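Local coordinates for protein putative aminopeptidase (Leishmania major, PDB 5NTH) that probably cleaves N-terminal amino acids from peptides as a manganese-binding leucyl aminopeptidase of the M17 family, and binds the inhibitor actinonin, at residues S147-A152 with V531-R536; C202-E207 with M339-T344; N351-L356 with G404-V409; V375-K380 with G398-T403. One frame throughout, in Å; residues are numbered along the deposited sequence.

Contact 1: residues S147-A152 with V531-R536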
loop_
_atom_site.group_PDB
_atom_site.type_symbol
_atom_site.label_atom_id
_atom_site.label_comp_id
_atom_site.label_asym_id
_atom_site.label_seq_id
_atom_site.Cartn_x
_atom_site.Cartn_y
_atom_site.Cartn_z
ATOM N N SER A 147 -19.730 -38.609 23.637
ATOM C CA SER A 147 -19.228 -38.021 22.423
ATOM C C SER A 147 -20.225 -37.997 21.223
ATOM O O SER A 147 -19.929 -37.434 20.164
ATOM C CB SER A 147 -17.914 -38.708 22.072
ATOM O OG SER A 147 -18.082 -40.055 21.655
ATOM N N GLU A 148 -21.438 -38.505 21.401
ATOM C CA GLU A 148 -22.396 -38.596 20.291
ATOM C C GLU A 148 -22.646 -37.299 19.513
ATOM O O GLU A 148 -22.670 -37.323 18.281
ATOM C CB GLU A 148 -23.734 -39.175 20.741
ATOM C CG GLU A 148 -23.670 -40.631 21.204
ATOM C CD GLU A 148 -23.376 -40.802 22.690
ATOM O OE1 GLU A 148 -23.805 -39.955 23.532
ATOM O OE2 GLU A 148 -22.698 -41.795 23.023
ATOM N N THR A 149 -22.833 -36.176 20.194
ATOM C CA THR A 149 -23.157 -34.937 19.458
ATOM C C THR A 149 -21.939 -34.404 18.688
ATOM O O THR A 149 -22.084 -33.932 17.579
ATOM C CB THR A 149 -23.786 -33.848 20.344
ATOM O OG1 THR A 149 -22.885 -33.527 21.392
ATOM C CG2 THR A 149 -25.085 -34.332 20.958
ATOM N N ALA A 150 -20.750 -34.513 19.263
ATOM C CA ALA A 150 -19.514 -34.152 18.584
ATOM C C ALA A 150 -19.243 -35.023 17.351
ATOM O O ALA A 150 -18.845 -34.533 16.290
ATOM C CB ALA A 150 -18.354 -34.236 19.553
ATOM N N VAL A 151 -19.474 -36.315 17.483
ATOM C CA VAL A 151 -19.438 -37.206 16.348
ATOM C C VAL A 151 -20.520 -36.832 15.332
ATOM O O VAL A 151 -20.224 -36.707 14.155
ATOM C CB VAL A 151 -19.593 -38.685 16.771
ATOM C CG1 VAL A 151 -19.570 -39.617 15.555
ATOM C CG2 VAL A 151 -18.465 -39.082 17.703
ATOM N N ALA A 152 -21.764 -36.653 15.729
ATOM C CA ALA A 152 -22.756 -36.357 14.704
ATOM C C ALA A 152 -22.351 -35.096 13.909
ATOM O O ALA A 152 -22.384 -35.095 12.659
ATOM C CB ALA A 152 -24.129 -36.202 15.299
ATOM N N VAL A 531 -24.902 -24.396 20.104
ATOM C CA VAL A 531 -26.165 -23.948 20.705
ATOM C C VAL A 531 -27.052 -25.089 21.199
ATOM O O VAL A 531 -27.707 -24.981 22.227
ATOM C CB VAL A 531 -26.946 -23.129 19.684
ATOM C CG1 VAL A 531 -28.403 -22.966 20.055
ATOM C CG2 VAL A 531 -26.321 -21.764 19.552
ATOM N N PHE A 532 -27.103 -26.165 20.437
ATOM C CA PHE A 532 -27.753 -27.362 20.886
ATOM C C PHE A 532 -27.157 -27.811 22.224
ATOM O O PHE A 532 -27.892 -28.007 23.177
ATOM C CB PHE A 532 -27.627 -28.441 19.824
ATOM C CG PHE A 532 -28.602 -29.556 19.991
ATOM C CD1 PHE A 532 -28.293 -30.641 20.765
ATOM C CD2 PHE A 532 -29.854 -29.505 19.365
ATOM C CE1 PHE A 532 -29.205 -31.676 20.906
ATOM C CE2 PHE A 532 -30.776 -30.541 19.497
ATOM C CZ PHE A 532 -30.445 -31.631 20.268
ATOM N N GLU A 533 -25.836 -27.911 22.324
ATOM C CA GLU A 533 -25.203 -28.329 23.591
ATOM C C GLU A 533 -25.479 -27.344 24.707
ATOM O O GLU A 533 -25.983 -27.729 25.770
ATOM C CB GLU A 533 -23.686 -28.491 23.465
ATOM C CG GLU A 533 -23.275 -29.884 23.041
ATOM C CD GLU A 533 -23.657 -30.980 24.052
ATOM O OE1 GLU A 533 -23.440 -30.791 25.281
ATOM O OE2 GLU A 533 -24.171 -32.052 23.599
ATOM N N PHE A 534 -25.150 -26.085 24.444
ATOM C CA PHE A 534 -25.300 -25.029 25.405
ATOM C C PHE A 534 -26.688 -25.012 26.039
ATOM O O PHE A 534 -26.796 -24.951 27.255
ATOM C CB PHE A 534 -24.988 -23.677 24.745
ATOM C CG PHE A 534 -25.142 -22.513 25.669
ATOM C CD1 PHE A 534 -24.180 -22.256 26.639
ATOM C CD2 PHE A 534 -26.265 -21.699 25.596
ATOM C CE1 PHE A 534 -24.328 -21.198 27.518
ATOM C CE2 PHE A 534 -26.419 -20.630 26.460
ATOM C CZ PHE A 534 -25.451 -20.379 27.425
ATOM N N LEU A 535 -27.732 -25.095 25.220
ATOM C CA LEU A 535 -29.107 -25.154 25.711
ATOM C C LEU A 535 -29.478 -26.492 26.351
ATOM O O LEU A 535 -30.219 -26.504 27.321
ATOM C CB LEU A 535 -30.081 -24.850 24.584
ATOM C CG LEU A 535 -29.903 -23.469 23.967
ATOM C CD1 LEU A 535 -30.896 -23.197 22.860
ATOM C CD2 LEU A 535 -30.038 -22.396 25.040
ATOM N N ARG A 536 -28.975 -27.609 25.818
ATOM C CA ARG A 536 -29.257 -28.906 26.418
ATOM C C ARG A 536 -28.718 -28.952 27.861
ATOM O O ARG A 536 -29.453 -29.325 28.784
ATOM C CB ARG A 536 -28.737 -30.096 25.588
ATOM C CG ARG A 536 -29.773 -31.207 25.471
ATOM C CD ARG A 536 -29.327 -32.503 24.813
ATOM N NE ARG A 536 -28.293 -33.189 25.596
ATOM C CZ ARG A 536 -27.011 -33.319 25.249
ATOM N NH1 ARG A 536 -26.547 -32.824 24.103
ATOM N NH2 ARG A 536 -26.175 -33.956 26.054
#

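Contact 2: residues C202-E207 with M339-T344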
loop_
_atom_site.group_PDB
_atom_site.type_symbol
_atom_site.label_atom_id
_atom_site.label_comp_id
_atom_site.label_asym_id
_atom_site.label_seq_id
_atom_site.Cartn_x
_atom_site.Cartn_y
_atom_site.Cartn_z
ATOM N N CYS A 202 -30.744 -39.214 21.779
ATOM C CA CYS A 202 -31.215 -40.329 20.957
ATOM C C CYS A 202 -30.923 -40.155 19.463
ATOM O O CYS A 202 -30.541 -39.076 19.017
ATOM C CB CYS A 202 -32.697 -40.525 21.159
ATOM S SG CYS A 202 -33.725 -39.246 20.447
ATOM N N VAL A 203 -31.126 -41.224 18.699
ATOM C CA VAL A 203 -30.788 -41.241 17.290
ATOM C C VAL A 203 -31.535 -40.229 16.457
ATOM O O VAL A 203 -30.937 -39.650 15.550
ATOM C CB VAL A 203 -31.029 -42.632 16.687
ATOM C CG1 VAL A 203 -30.921 -42.639 15.152
ATOM C CG2 VAL A 203 -30.011 -43.584 17.273
ATOM N N ALA A 204 -32.827 -40.039 16.725
ATOM C CA ALA A 204 -33.608 -39.044 15.984
ATOM C C ALA A 204 -33.063 -37.602 16.189
ATOM O O ALA A 204 -33.133 -36.780 15.277
ATOM C CB ALA A 204 -35.083 -39.139 16.345
ATOM N N GLU A 205 -32.509 -37.337 17.373
ATOM C CA GLU A 205 -31.788 -36.102 17.656
ATOM C C GLU A 205 -30.497 -35.960 16.840
ATOM O O GLU A 205 -30.252 -34.935 16.206
ATOM C CB GLU A 205 -31.503 -35.970 19.154
ATOM C CG GLU A 205 -32.644 -35.271 19.883
ATOM C CD GLU A 205 -32.715 -35.533 21.388
ATOM O OE1 GLU A 205 -32.790 -36.741 21.793
ATOM O OE2 GLU A 205 -32.718 -34.520 22.163
ATOM N N LEU A 206 -29.675 -36.984 16.823
ATOM C CA LEU A 206 -28.433 -36.893 16.059
ATOM C C LEU A 206 -28.709 -36.627 14.573
ATOM O O LEU A 206 -27.980 -35.871 13.938
ATOM C CB LEU A 206 -27.590 -38.137 16.237
ATOM C CG LEU A 206 -27.206 -38.407 17.686
ATOM C CD1 LEU A 206 -26.424 -39.703 17.739
ATOM C CD2 LEU A 206 -26.419 -37.271 18.317
ATOM N N GLU A 207 -29.777 -37.220 14.039
ATOM C CA GLU A 207 -30.235 -36.920 12.682
ATOM C C GLU A 207 -30.708 -35.470 12.529
ATOM O O GLU A 207 -30.441 -34.805 11.509
ATOM C CB GLU A 207 -31.328 -37.908 12.269
ATOM C CG GLU A 207 -30.761 -39.286 11.937
ATOM C CD GLU A 207 -31.762 -40.439 12.044
ATOM O OE1 GLU A 207 -32.534 -40.537 13.019
ATOM O OE2 GLU A 207 -31.762 -41.284 11.137
ATOM N N MET A 339 -37.747 -30.989 20.763
ATOM C CA MET A 339 -38.926 -30.710 21.590
ATOM C C MET A 339 -40.170 -31.476 21.132
ATOM O O MET A 339 -40.894 -32.025 21.955
ATOM C CB MET A 339 -39.220 -29.197 21.637
ATOM C CG MET A 339 -38.269 -28.450 22.534
ATOM S SD MET A 339 -38.696 -26.727 22.792
ATOM C CE MET A 339 -38.593 -26.105 21.171
ATOM N N LYS A 340 -40.395 -31.519 19.830
ATOM C CA LYS A 340 -41.521 -32.251 19.255
ATOM C C LYS A 340 -41.373 -33.775 19.304
ATOM O O LYS A 340 -42.361 -34.492 19.155
ATOM C CB LYS A 340 -41.721 -31.818 17.811
ATOM C CG LYS A 340 -42.159 -30.373 17.688
ATOM C CD LYS A 340 -42.732 -30.126 16.313
ATOM C CE LYS A 340 -43.293 -28.723 16.172
ATOM N NZ LYS A 340 -44.243 -28.344 17.246
ATOM N N MET A 341 -40.145 -34.253 19.499
ATOM C CA MET A 341 -39.855 -35.692 19.631
ATOM C C MET A 341 -40.224 -36.333 20.985
ATOM O O MET A 341 -40.801 -37.414 20.992
ATOM C CB MET A 341 -38.384 -35.966 19.312
ATOM C CG MET A 341 -38.087 -35.955 17.820
ATOM S SD MET A 341 -36.355 -35.719 17.376
ATOM C CE MET A 341 -35.632 -36.746 18.648
ATOM N N GLN A 342 -39.856 -35.716 22.107
ATOM C CA GLN A 342 -40.231 -36.231 23.435
ATOM C C GLN A 342 -40.537 -35.105 24.446
ATOM O O GLN A 342 -39.955 -34.016 24.392
ATOM C CB GLN A 342 -39.162 -37.200 23.999
ATOM C CG GLN A 342 -39.458 -38.696 23.825
ATOM C CD GLN A 342 -38.183 -39.549 23.702
ATOM O OE1 GLN A 342 -37.846 -40.072 22.616
ATOM N NE2 GLN A 342 -37.455 -39.678 24.812
ATOM N N ARG A 343 -41.443 -35.426 25.379
ATOM C CA ARG A 343 -42.035 -34.492 26.360
ATOM C C ARG A 343 -40.977 -33.749 27.161
ATOM O O ARG A 343 -41.139 -32.569 27.479
ATOM C CB ARG A 343 -42.952 -35.279 27.333
ATOM N N THR A 344 -39.888 -34.461 27.444
ATOM C CA THR A 344 -38.893 -34.088 28.431
ATOM C C THR A 344 -37.653 -33.404 27.850
ATOM O O THR A 344 -36.880 -32.808 28.614
ATOM C CB THR A 344 -38.404 -35.361 29.160
ATOM O OG1 THR A 344 -37.755 -36.224 28.219
ATOM C CG2 THR A 344 -39.567 -36.134 29.787
#

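Contact 3: residues N351-L356 with G404-V409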
loop_
_atom_site.group_PDB
_atom_site.type_symbol
_atom_site.label_atom_id
_atom_site.label_comp_id
_atom_site.label_asym_id
_atom_site.label_seq_id
_atom_site.Cartn_x
_atom_site.Cartn_y
_atom_site.Cartn_z
ATOM N N ASN A 351 -39.731 -20.537 26.399
ATOM C CA ASN A 351 -39.791 -19.879 25.095
ATOM C C ASN A 351 -38.470 -19.791 24.398
ATOM O O ASN A 351 -37.492 -19.364 25.008
ATOM C CB ASN A 351 -40.256 -18.458 25.260
ATOM C CG ASN A 351 -41.668 -18.391 25.720
ATOM O OD1 ASN A 351 -42.586 -18.671 24.942
ATOM N ND2 ASN A 351 -41.864 -18.043 26.990
ATOM N N ILE A 352 -38.446 -20.165 23.116
ATOM C CA ILE A 352 -37.258 -19.937 22.301
ATOM C C ILE A 352 -37.595 -19.091 21.092
ATOM O O ILE A 352 -38.638 -19.252 20.464
ATOM C CB ILE A 352 -36.541 -21.237 21.908
ATOM C CG1 ILE A 352 -35.181 -20.917 21.265
ATOM C CG2 ILE A 352 -37.403 -22.095 21.002
ATOM C CD1 ILE A 352 -34.207 -22.081 21.287
ATOM N N SER A 353 -36.676 -18.192 20.778
ATOM C CA SER A 353 -36.875 -17.143 19.783
ATOM C C SER A 353 -35.625 -17.127 18.936
ATOM O O SER A 353 -34.527 -17.311 19.447
ATOM C CB SER A 353 -37.037 -15.853 20.558
ATOM O OG SER A 353 -36.835 -14.706 19.790
ATOM N N VAL A 354 -35.758 -16.968 17.639
ATOM C CA VAL A 354 -34.554 -16.724 16.819
ATOM C C VAL A 354 -34.823 -15.553 15.914
ATOM O O VAL A 354 -35.849 -15.531 15.246
ATOM C CB VAL A 354 -34.054 -17.956 16.017
ATOM C CG1 VAL A 354 -35.136 -18.559 15.116
ATOM C CG2 VAL A 354 -32.806 -17.587 15.211
ATOM N N THR A 355 -33.904 -14.586 15.923
ATOM C CA THR A 355 -34.042 -13.369 15.136
ATOM C C THR A 355 -32.939 -13.293 14.068
ATOM O O THR A 355 -31.749 -13.271 14.363
ATOM C CB THR A 355 -34.045 -12.127 16.041
ATOM O OG1 THR A 355 -35.205 -12.163 16.879
ATOM C CG2 THR A 355 -34.094 -10.846 15.215
ATOM N N LEU A 356 -33.359 -13.249 12.822
ATOM C CA LEU A 356 -32.434 -13.118 11.719
ATOM C C LEU A 356 -32.330 -11.689 11.279
ATOM O O LEU A 356 -33.325 -11.096 10.845
ATOM C CB LEU A 356 -32.897 -13.969 10.558
ATOM C CG LEU A 356 -33.131 -15.394 11.014
ATOM C CD1 LEU A 356 -33.721 -16.199 9.868
ATOM C CD2 LEU A 356 -31.820 -15.996 11.500
ATOM N N GLY A 404 -36.716 -6.346 23.722
ATOM C CA GLY A 404 -37.684 -5.302 24.034
ATOM C C GLY A 404 -38.978 -5.249 23.243
ATOM O O GLY A 404 -39.828 -4.436 23.541
ATOM N N GLU A 405 -39.151 -6.078 22.231
ATOM C CA GLU A 405 -40.365 -6.006 21.415
ATOM C C GLU A 405 -41.216 -7.290 21.368
ATOM O O GLU A 405 -42.341 -7.289 20.860
ATOM C CB GLU A 405 -39.961 -5.568 20.017
ATOM C CG GLU A 405 -39.499 -4.121 19.966
ATOM C CD GLU A 405 -40.641 -3.132 20.074
ATOM O OE1 GLU A 405 -41.798 -3.582 19.939
ATOM O OE2 GLU A 405 -40.386 -1.910 20.272
ATOM N N GLN A 406 -40.686 -8.383 21.893
ATOM C CA GLN A 406 -41.438 -9.619 21.957
ATOM C C GLN A 406 -42.395 -9.602 23.145
ATOM O O GLN A 406 -42.262 -8.770 24.052
ATOM C CB GLN A 406 -40.467 -10.778 22.055
ATOM C CG GLN A 406 -39.565 -10.844 20.831
ATOM C CD GLN A 406 -39.121 -12.251 20.493
ATOM O OE1 GLN A 406 -39.682 -12.910 19.593
ATOM N NE2 GLN A 406 -38.106 -12.725 21.218
ATOM N N ASP A 407 -43.372 -10.509 23.126
ATOM C CA ASP A 407 -44.320 -10.635 24.253
ATOM C C ASP A 407 -43.841 -11.472 25.458
ATOM O O ASP A 407 -44.629 -11.747 26.343
ATOM C CB ASP A 407 -45.749 -11.011 23.773
ATOM C CG ASP A 407 -45.912 -12.479 23.249
ATOM O OD1 ASP A 407 -45.125 -13.430 23.562
ATOM O OD2 ASP A 407 -46.910 -12.676 22.493
ATOM N N PHE A 408 -42.560 -11.859 25.494
ATOM C CA PHE A 408 -41.886 -12.395 26.700
ATOM C C PHE A 408 -40.493 -11.755 26.810
ATOM O O PHE A 408 -39.928 -11.337 25.809
ATOM C CB PHE A 408 -41.735 -13.901 26.585
ATOM C CG PHE A 408 -40.672 -14.342 25.586
ATOM C CD1 PHE A 408 -40.968 -14.507 24.237
ATOM C CD2 PHE A 408 -39.357 -14.591 26.003
ATOM C CE1 PHE A 408 -39.977 -14.917 23.330
ATOM C CE2 PHE A 408 -38.376 -14.984 25.094
ATOM C CZ PHE A 408 -38.692 -15.157 23.760
ATOM N N VAL A 409 -39.918 -11.703 27.996
ATOM C CA VAL A 409 -38.594 -11.109 28.174
ATOM C C VAL A 409 -37.601 -12.226 28.240
ATOM O O VAL A 409 -37.730 -13.043 29.113
ATOM C CB VAL A 409 -38.489 -10.352 29.511
ATOM C CG1 VAL A 409 -37.059 -9.834 29.736
ATOM C CG2 VAL A 409 -39.488 -9.199 29.561
#

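Contact 4: residues V375-K380 with G398-T403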
loop_
_atom_site.group_PDB
_atom_site.type_symbol
_atom_site.label_atom_id
_atom_site.label_comp_id
_atom_site.label_asym_id
_atom_site.label_seq_id
_atom_site.Cartn_x
_atom_site.Cartn_y
_atom_site.Cartn_z
ATOM N N VAL A 375 -30.175 6.496 14.014
ATOM C CA VAL A 375 -30.890 6.311 15.261
ATOM C C VAL A 375 -31.413 4.897 15.311
ATOM O O VAL A 375 -32.307 4.529 14.589
ATOM C CB VAL A 375 -32.051 7.293 15.413
ATOM C CG1 VAL A 375 -32.556 7.293 16.863
ATOM C CG2 VAL A 375 -31.604 8.695 15.030
ATOM N N MET A 376 -30.844 4.119 16.206
ATOM C CA MET A 376 -31.156 2.728 16.320
ATOM C C MET A 376 -32.523 2.611 17.004
ATOM O O MET A 376 -33.000 3.538 17.627
ATOM C CB MET A 376 -30.111 2.030 17.189
ATOM C CG MET A 376 -28.663 2.248 16.818
ATOM S SD MET A 376 -28.179 1.273 15.417
ATOM C CE MET A 376 -28.287 -0.383 16.090
ATOM N N LYS A 377 -33.141 1.457 16.901
ATOM C CA LYS A 377 -34.352 1.200 17.633
ATOM C C LYS A 377 -34.268 1.510 19.105
ATOM O O LYS A 377 -35.230 1.980 19.693
ATOM C CB LYS A 377 -34.716 -0.273 17.520
ATOM C CG LYS A 377 -36.068 -0.608 18.104
ATOM C CD LYS A 377 -37.173 0.233 17.485
ATOM C CE LYS A 377 -38.539 -0.293 17.892
ATOM N NZ LYS A 377 -39.510 0.814 17.987
ATOM N N SER A 378 -33.126 1.232 19.708
ATOM C CA SER A 378 -32.976 1.396 21.129
ATOM C C SER A 378 -32.996 2.830 21.582
ATOM O O SER A 378 -32.917 3.085 22.780
ATOM C CB SER A 378 -31.647 0.806 21.566
ATOM O OG SER A 378 -30.593 1.597 21.062
ATOM N N GLY A 379 -33.039 3.761 20.624
ATOM C CA GLY A 379 -32.925 5.205 20.888
ATOM C C GLY A 379 -31.511 5.789 20.817
ATOM O O GLY A 379 -31.347 6.991 20.619
ATOM N N LYS A 380 -30.492 4.943 20.963
ATOM C CA LYS A 380 -29.106 5.366 20.961
ATOM C C LYS A 380 -28.700 5.780 19.533
ATOM O O LYS A 380 -29.011 5.073 18.563
ATOM C CB LYS A 380 -28.212 4.239 21.499
ATOM C CG LYS A 380 -28.532 3.795 22.925
ATOM C CD LYS A 380 -27.680 4.482 23.989
ATOM C CE LYS A 380 -26.625 3.552 24.591
ATOM N NZ LYS A 380 -27.214 2.539 25.511
ATOM N N GLY A 398 -31.373 -5.969 16.111
ATOM C CA GLY A 398 -31.825 -7.330 16.328
ATOM C C GLY A 398 -32.003 -7.655 17.794
ATOM O O GLY A 398 -33.016 -8.238 18.199
ATOM N N VAL A 399 -31.004 -7.310 18.587
ATOM C CA VAL A 399 -31.057 -7.645 19.977
ATOM C C VAL A 399 -32.123 -6.799 20.675
ATOM O O VAL A 399 -32.837 -7.321 21.536
ATOM C CB VAL A 399 -29.690 -7.581 20.655
ATOM C CG1 VAL A 399 -28.754 -8.590 20.003
ATOM C CG2 VAL A 399 -29.104 -6.166 20.649
ATOM N N TYR A 400 -32.297 -5.540 20.265
ATOM C CA TYR A 400 -33.360 -4.728 20.835
ATOM C C TYR A 400 -34.721 -5.348 20.539
ATOM O O TYR A 400 -35.528 -5.545 21.432
ATOM C CB TYR A 400 -33.322 -3.266 20.389
ATOM C CG TYR A 400 -34.354 -2.493 21.149
ATOM C CD1 TYR A 400 -34.084 -1.971 22.424
ATOM C CD2 TYR A 400 -35.654 -2.382 20.652
ATOM C CE1 TYR A 400 -35.079 -1.300 23.155
ATOM C CE2 TYR A 400 -36.660 -1.726 21.367
ATOM C CZ TYR A 400 -36.373 -1.183 22.615
ATOM O OH TYR A 400 -37.369 -0.556 23.309
ATOM N N TYR A 401 -34.985 -5.675 19.293
ATOM C CA TYR A 401 -36.218 -6.415 18.984
ATOM C C TYR A 401 -36.453 -7.619 19.893
ATOM O O TYR A 401 -37.554 -7.842 20.358
ATOM C CB TYR A 401 -36.239 -6.950 17.560
ATOM C CG TYR A 401 -37.537 -7.672 17.309
ATOM C CD1 TYR A 401 -38.649 -6.963 16.917
ATOM C CD2 TYR A 401 -37.676 -9.053 17.537
ATOM C CE1 TYR A 401 -39.872 -7.580 16.716
ATOM C CE2 TYR A 401 -38.905 -9.688 17.342
ATOM C CZ TYR A 401 -40.009 -8.937 16.924
ATOM O OH TYR A 401 -41.264 -9.483 16.722
ATOM N N ALA A 402 -35.422 -8.422 20.079
ATOM C CA ALA A 402 -35.561 -9.695 20.765
ATOM C C ALA A 402 -35.725 -9.483 22.256
ATOM O O ALA A 402 -36.415 -10.265 22.908
ATOM C CB ALA A 402 -34.368 -10.574 20.495
ATOM N N THR A 403 -35.110 -8.426 22.788
ATOM C CA THR A 403 -35.178 -8.147 24.232
ATOM C C THR A 403 -36.260 -7.192 24.640
ATOM O O THR A 403 -36.650 -7.219 25.784
ATOM C CB THR A 403 -33.873 -7.574 24.789
ATOM O OG1 THR A 403 -33.508 -6.364 24.102
ATOM C CG2 THR A 403 -32.806 -8.593 24.675
#

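Contact 1: residues S147-A152 with V531-R536
Thr149 holds its hydroxyl between the backbone N and the carbonyl carbon (chi1 59°), while Glu533 bends at chi2 (-63°); together these turns carry Thr149 OG1 and Glu533 OE2 to within 2.9 Å of each other between the two helices. The hydroxyl of Thr149 donates to Glu533 OE2 from above the carboxylate plane, 42° out of it. From the opposite face of that plane comes NH1 of Arg536, one helical turn further on, which forms a salt bridge with the same oxygen, although its modelled length is doubtfully short. With a partner on each face, the carboxylate is probably restrained in rotation and its buried charge eased, even if the exact length of the arginine bond is unsure. Threonine suits its position because its two branches do different work: the hydroxyl serves the glutamate, while the methyl CG2 rests 3.8 Å from Arg536 NH1. Ile209 of helix 203-221 packs against Thr149, and Ala448 and Gln451 of helix 439-452 touch Glu533. The result is a buried polar link between a helix of the N-terminal macro-type domain and the C-terminal helix 528-536, at the join of the two lobes of the M17 aminopeptidase fold.

Contact 2: residues C202-E207 with M339-T344
Met341 reaches from late in helix 323-341 to the first turn of helix 203-221, where it meets Cys202, Ala204 and Glu205. From CB, which points toward the other helix, the chain leaves with CG beside its own backbone N (chi1 -77°) and continues almost straight through CG, so these two methylenes serve to span the gap. The sulfur is the first atom to make contact: Met341 SD lies 3.8 Å from Ala204 CB. A bend at chi3 (40°) then lays the methyl CE against the turn. There Met341 CE packs 3.4 Å from Ala204 CB. The same Met341 CE lies 3.6 Å from Cys202 SG, and Glu205 offers it both its CG and its backbone N. A flexible, unbranched thioether is well fitted to this task, since it can curl its tip against the turn. Alanine leaves room for that tip, and the glutamate side chain meets the methyl mainly through its aliphatic CG.

The polar end of Glu205 is engaged differently. OE2 is hydrogen-bonded to Ser338, one turn before Met341, giving the two helices a polar tie beside the apolar one. Glu205 OE1 is modelled 3.2 Å from the backbone N of Cys202, though its position is less sure. With Cys202 at the N-cap and Glu205 three residues on, that return bond would be one half of a capping box. The whole is a helix-to-helix contact in which the start of one helix, with its N-cap residue, receives a methionine from the C-terminal part of another.

Contact 3: residues N351-L356 with G404-V409
Phe408 and Gln406 reach from the loop after helix 391-404 to Asn351 and Ser353 on strand 349-361, part of the large mixed sheet of the catalytic domain. The loop leads from that helix toward strand 412-417 of the same sheet.

The aromatic contact is a CH-pi interaction. Asn351 CB stands over the middle of the Phe408 ring, 3.8 Å from its centroid and only 5° off the ring normal. The amide of Asn351 continues over the same ring, its plane tilted 17° from it, so that the flat groups stack; ND2 is hydrogen-bonded to Asn292 on the adjoining strand, which helps to hold the amide flat. An asparagine can thus cover a ring while its ND2 keeps a hydrogen bond.

Van der Waals packing involves Ser353, two residues along and on the same side of the strand. Its CB meets the ring at the edge, in plane, 3.7 Å from Phe408 CZ. Serine is small enough to leave space for the ring and still supplies a hydroxyl to the loop.

That hydroxyl accounts for the one hydrogen bond across the contact. With OG opposite the backbone N, it faces Gln406, whose amide also makes a weak bond to Ala402 O in the helix. Gln406 NE2 donates to Ser353 OG at 2.8 Å, the oxygen lying 23° out of the amide plane.

Contact 4: residues V375-K380 with G398-T403
Tyr400 lays one face of its ring against the backbone at Lys377 and Ser378. Ser378 CA sits over that face, 4.1 Å from the ring centroid and 24° off the normal, in a CH-pi contact displaced toward the rim. Ser378 CB approaches the ring margin, 3.8 Å from Tyr400 CD1, and the carbonyl oxygen of Lys377 also lies over the face. The Lys377 and Tyr400 side chains cross at about a right angle, but the modelled approach is too close to be trusted. The tyrosine can act as a flat plate because its CG points opposite the backbone N (chi1 -174°), swinging the ring out from helix 391-404. A small serine lets the turn come down onto it.

Further out, side chains and backbone fix the turn. Ser378 OG is hydrogen-bonded to His499 ND1 and receives a weak bond from Lys380 N. The backbone N of Lys377 is held by Asp397 of the helix, and NZ of Lys377 binds Lys258 O, while the lysine makes a cation-pi contact with Tyr260. Within the helix, Thr403 OG1 bonds back to Val399 O at 2.8 Å and is itself met by Ser501 N.

The turn is type I, closed by Gly379 N to Met376 O at 3.0 Å. Gly379 has positive phi (92°), a conformation that glycine adopts readily, and Met376 N bonds Lys380 O at 3.1 Å. This is the type I turn with G1 bulge of a 3:5 beta hairpin, here joining strands 373-375 and 381-383 and resting on a helix of the catalytic domain.

In the fold
From the N terminus, residues 147-152 open the longest loop, which closes only when the C-terminal helix returns in contact 1; the other three contacts all fall within it. Contact 2 comes first, running from helix 203-221 to the end of helix 323-341. Once it has closed, strand 349-361 opens contact 3, and contact 4 both opens and closes before residues 404-409 complete it. No two loops cross. Contacts 1 and 2 meet through Leu206, which packs on Ala152, at the junction of the two lobes. Contacts 3 and 4 use consecutive parts of the chain: helix 391-404 carries the hairpin, and the loop after it meets the sheet. Ile352 bridges the groups, touching Leu535 and Met339.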